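Local coordinates for protein PEPTIDE N-myristoyltransferase (Saccharomyces cerevisiae, PDB 1IIC) that catalyses the transfer of myristate from myristoyl-CoA to the N-terminal glycine of its protein substrates, at residues R189-Y197 / E210-L219. Residues are numbered along the deposited sequence; the frame is centred on the assembly and turned at random.
Sequences RPLNWKKLY and EEDMIAENAL
Two short helices that follow strand 182-190 pack together at the periphery of the N-myristoyltransferase fold, beside helix 334-357 and away from the bound myristoyl-CoA, with the indole of Trp-193 as a knob among Glu-210, Met-213, Ile-214 and Asn-217. The short segments 193-197 and 210-217 run at 130° to each other, with their axes 9.9 Å apart. A chi1 of -168° carries the ring of Trp-193 toward helix 210-217, and chi2 turns one face to Met-213. Met-213 CB sits over the six-membered ring in a CH-pi contact, 3.6 Å from its centroid, while the sulfur lies obliquely beside the five-membered ring. Tyr-197 CB, a neighbour in the same helix, covers the opposite face, and Glu-210 CG meets the ring edge 3.7 Å from Trp-193 CH2. The Asn-217 amide, nearly parallel to the indole plane, brings ND2 to 3.5 Å from Trp-193 CD1 and donates weakly to Met-213 O. Arg-189 NH1 gives a fairly straight bond to Asn-217 O (3.0 Å, 163°) and a second to Pro-190 O (2.7 Å); both acceptors lie near the guanidinium plane. Leu-378 O takes Arg-189 NE, tying it to the chain just before strand 381-392. Leu-219 CD2 packs 3.8 Å from Leu-191 CD2, whereas Lys-194 NZ and Glu-210 OE1 form only a long salt bridge. The contact thus combines apolar packing with one direct hydrogen bond; the guanidinium, fixed by three bonds, would be expected to polarise the carbonyls of Asn-217 and Pro-190, while Trp-193 NE1 is buried without a modelled partner.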
loop_
_atom_site.group_PDB
_atom_site.type_symbol
_atom_site.label_atom_id
_atom_site.label_comp_id
_atom_site.label_asym_id
_atom_site.label_seq_id
_atom_site.Cartn_x
_atom_site.Cartn_y
_atom_site.Cartn_z
ATOM N N ARG A 189 -12.149 -8.660 -4.712
ATOM C CA ARG A 189 -13.416 -9.202 -4.246
ATOM C C ARG A 189 -14.531 -8.294 -4.748
ATOM O O ARG A 189 -14.663 -7.154 -4.301
ATOM C CB ARG A 189 -13.461 -9.241 -2.717
ATOM C CG ARG A 189 -14.359 -10.326 -2.128
ATOM C CD ARG A 189 -15.831 -10.153 -2.451
ATOM N NE ARG A 189 -16.624 -11.197 -1.797
ATOM C CZ ARG A 189 -17.945 -11.336 -1.909
ATOM N NH1 ARG A 189 -18.653 -10.496 -2.650
ATOM N NH2 ARG A 189 -18.560 -12.327 -1.280
ATOM N N PRO A 190 -15.340 -8.786 -5.694
ATOM C CA PRO A 190 -16.453 -8.011 -6.259
ATOM C C PRO A 190 -17.505 -7.756 -5.190
ATOM O O PRO A 190 -18.025 -8.694 -4.593
ATOM C CB PRO A 190 -16.995 -8.922 -7.364
ATOM C CG PRO A 190 -15.817 -9.803 -7.708
ATOM C CD PRO A 190 -15.220 -10.093 -6.356
ATOM N N LEU A 191 -17.804 -6.488 -4.941
ATOM C CA LEU A 191 -18.800 -6.121 -3.944
ATOM C C LEU A 191 -20.062 -5.703 -4.693
ATOM O O LEU A 191 -21.183 -5.988 -4.274
ATOM C CB LEU A 191 -18.273 -4.963 -3.084
ATOM C CG LEU A 191 -16.982 -5.257 -2.310
ATOM C CD1 LEU A 191 -16.504 -4.021 -1.562
ATOM C CD2 LEU A 191 -17.235 -6.414 -1.330
ATOM N N ASN A 192 -19.858 -5.018 -5.809
ATOM C CA ASN A 192 -20.953 -4.569 -6.649
ATOM C C ASN A 192 -20.705 -5.173 -8.033
ATOM O O ASN A 192 -20.282 -4.475 -8.954
ATOM C CB ASN A 192 -20.932 -3.049 -6.737
ATOM C CG ASN A 192 -22.228 -2.487 -7.255
ATOM O OD1 ASN A 192 -22.817 -3.023 -8.195
ATOM N ND2 ASN A 192 -22.686 -1.398 -6.646
ATOM N N TRP A 193 -20.970 -6.468 -8.185
ATOM C CA TRP A 193 -20.711 -7.127 -9.466
ATOM C C TRP A 193 -21.321 -6.450 -10.677
ATOM O O TRP A 193 -20.610 -6.098 -11.617
ATOM C CB TRP A 193 -21.178 -8.585 -9.466
ATOM C CG TRP A 193 -20.653 -9.324 -10.675
ATOM C CD1 TRP A 193 -19.443 -9.945 -10.786
ATOM C CD2 TRP A 193 -21.271 -9.424 -11.968
ATOM N NE1 TRP A 193 -19.265 -10.419 -12.061
ATOM C CE2 TRP A 193 -20.371 -10.114 -12.809
ATOM C CE3 TRP A 193 -22.497 -8.992 -12.498
ATOM C CZ2 TRP A 193 -20.655 -10.389 -14.155
ATOM C CZ3 TRP A 193 -22.780 -9.265 -13.843
ATOM C CH2 TRP A 193 -21.862 -9.958 -14.652
ATOM N N LYS A 194 -22.638 -6.282 -10.669
ATOM C CA LYS A 194 -23.323 -5.676 -11.802
ATOM C C LYS A 194 -22.631 -4.420 -12.322
ATOM O O LYS A 194 -22.439 -4.275 -13.520
ATOM C CB LYS A 194 -24.779 -5.376 -11.445
ATOM C CG LYS A 194 -25.638 -5.047 -12.659
ATOM C CD LYS A 194 -27.111 -4.891 -12.292
ATOM C CE LYS A 194 -27.951 -4.594 -13.525
ATOM N NZ LYS A 194 -27.825 -5.676 -14.542
ATOM N N LYS A 195 -22.245 -3.517 -11.425
ATOM C CA LYS A 195 -21.567 -2.287 -11.837
ATOM C C LYS A 195 -20.152 -2.542 -12.350
ATOM O O LYS A 195 -19.719 -1.907 -13.307
ATOM C CB LYS A 195 -21.513 -1.287 -10.680
ATOM C CG LYS A 195 -20.721 -0.017 -10.973
ATOM C CD LYS A 195 -20.702 0.914 -9.765
ATOM C CE LYS A 195 -19.914 2.181 -10.037
ATOM N NZ LYS A 195 -19.865 3.117 -8.853
ATOM N N LEU A 196 -19.418 -3.447 -11.706
ATOM C CA LEU A 196 -18.060 -3.755 -12.155
ATOM C C LEU A 196 -18.108 -4.259 -13.595
ATOM O O LEU A 196 -17.271 -3.903 -14.428
ATOM C CB LEU A 196 -17.424 -4.835 -11.271
ATOM C CG LEU A 196 -16.995 -4.410 -9.866
ATOM C CD1 LEU A 196 -16.507 -5.631 -9.082
ATOM C CD2 LEU A 196 -15.886 -3.361 -9.964
ATOM N N TYR A 197 -19.100 -5.094 -13.880
ATOM C CA TYR A 197 -19.250 -5.652 -15.210
ATOM C C TYR A 197 -19.583 -4.570 -16.232
ATOM O O TYR A 197 -18.963 -4.500 -17.293
ATOM C CB TYR A 197 -20.340 -6.712 -15.211
ATOM C CG TYR A 197 -20.530 -7.377 -16.551
ATOM C CD1 TYR A 197 -19.474 -8.013 -17.185
ATOM C CD2 TYR A 197 -21.775 -7.382 -17.175
ATOM C CE1 TYR A 197 -19.652 -8.643 -18.419
ATOM C CE2 TYR A 197 -21.963 -8.010 -18.403
ATOM C CZ TYR A 197 -20.901 -8.639 -19.019
ATOM O OH TYR A 197 -21.108 -9.258 -20.234
ATOM N N GLU A 210 -25.690 -13.208 -15.941
ATOM C CA GLU A 210 -25.354 -12.102 -15.062
ATOM C C GLU A 210 -26.001 -12.340 -13.706
ATOM O O GLU A 210 -25.580 -11.791 -12.695
ATOM C CB GLU A 210 -25.833 -10.772 -15.660
ATOM C CG GLU A 210 -24.884 -10.193 -16.706
ATOM C CD GLU A 210 -25.322 -8.836 -17.230
ATOM O OE1 GLU A 210 -25.692 -7.969 -16.409
ATOM O OE2 GLU A 210 -25.277 -8.632 -18.468
ATOM N N GLU A 211 -27.028 -13.182 -13.692
ATOM C CA GLU A 211 -27.731 -13.496 -12.461
ATOM C C GLU A 211 -26.922 -14.443 -11.585
ATOM O O GLU A 211 -26.970 -14.342 -10.364
ATOM C CB GLU A 211 -29.096 -14.108 -12.775
ATOM C CG GLU A 211 -30.005 -13.195 -13.594
ATOM C CD GLU A 211 -31.426 -13.717 -13.694
ATOM O OE1 GLU A 211 -32.022 -14.017 -12.630
ATOM O OE2 GLU A 211 -31.946 -13.825 -14.828
ATOM N N ASP A 212 -26.185 -15.364 -12.206
ATOM C CA ASP A 212 -25.355 -16.313 -11.458
ATOM C C ASP A 212 -24.379 -15.522 -10.622
ATOM O O ASP A 212 -24.272 -15.705 -9.414
ATOM C CB ASP A 212 -24.503 -17.196 -12.380
ATOM C CG ASP A 212 -25.320 -18.024 -13.323
ATOM O OD1 ASP A 212 -26.421 -18.475 -12.933
ATOM O OD2 ASP A 212 -24.851 -18.241 -14.457
ATOM N N MET A 213 -23.664 -14.646 -11.317
ATOM C CA MET A 213 -22.631 -13.794 -10.754
ATOM C C MET A 213 -23.104 -12.896 -9.623
ATOM O O MET A 213 -22.469 -12.823 -8.573
ATOM C CB MET A 213 -22.025 -12.956 -11.876
ATOM C CG MET A 213 -21.633 -13.789 -13.098
ATOM S SD MET A 213 -20.425 -15.101 -12.738
ATOM C CE MET A 213 -18.918 -14.126 -12.605
ATOM N N ILE A 214 -24.213 -12.206 -9.840
ATOM C CA ILE A 214 -24.768 -11.318 -8.831
ATOM C C ILE A 214 -25.100 -12.084 -7.552
ATOM O O ILE A 214 -24.746 -11.655 -6.455
ATOM C CB ILE A 214 -26.032 -10.625 -9.371
ATOM C CG1 ILE A 214 -25.645 -9.686 -10.522
ATOM C CG2 ILE A 214 -26.737 -9.872 -8.257
ATOM C CD1 ILE A 214 -26.829 -9.042 -11.234
ATOM N N ALA A 215 -25.772 -13.222 -7.691
ATOM C CA ALA A 215 -26.140 -14.028 -6.533
ATOM C C ALA A 215 -24.888 -14.589 -5.861
ATOM O O ALA A 215 -24.778 -14.619 -4.631
ATOM C CB ALA A 215 -27.056 -15.173 -6.965
ATOM N N GLU A 216 -23.948 -15.031 -6.690
ATOM C CA GLU A 216 -22.694 -15.606 -6.226
ATOM C C GLU A 216 -21.908 -14.611 -5.380
ATOM O O GLU A 216 -21.292 -14.984 -4.382
ATOM C CB GLU A 216 -21.853 -16.043 -7.430
ATOM C CG GLU A 216 -20.416 -16.465 -7.109
ATOM C CD GLU A 216 -20.331 -17.683 -6.194
ATOM O OE1 GLU A 216 -21.335 -18.420 -6.085
ATOM O OE2 GLU A 216 -19.252 -17.908 -5.596
ATOM N N ASN A 217 -21.940 -13.346 -5.780
ATOM C CA ASN A 217 -21.206 -12.308 -5.060
ATOM C C ASN A 217 -22.037 -11.488 -4.083
ATOM O O ASN A 217 -21.507 -10.612 -3.399
ATOM C CB ASN A 217 -20.498 -11.408 -6.068
ATOM C CG ASN A 217 -19.451 -12.167 -6.870
ATOM O OD1 ASN A 217 -18.455 -12.630 -6.317
ATOM N ND2 ASN A 217 -19.688 -12.323 -8.168
ATOM N N ALA A 218 -23.335 -11.790 -4.010
ATOM C CA ALA A 218 -24.245 -11.101 -3.096
ATOM C C ALA A 218 -23.716 -11.236 -1.666
ATOM O O ALA A 218 -23.210 -12.293 -1.271
ATOM C CB ALA A 218 -25.637 -11.699 -3.195
ATOM N N LEU A 219 -23.855 -10.159 -0.898
ATOM C CA LEU A 219 -23.362 -10.095 0.472
ATOM C C LEU A 219 -24.442 -9.707 1.476
ATOM O O LEU A 219 -25.414 -9.040 1.131
ATOM C CB LEU A 219 -22.245 -9.052 0.529
ATOM C CG LEU A 219 -20.830 -9.399 0.977
ATOM C CD1 LEU A 219 -20.397 -10.728 0.428
ATOM C CD2 LEU A 219 -19.910 -8.281 0.526
HETATM O O HOH W 1 -22.016 -7.769 -2.716
#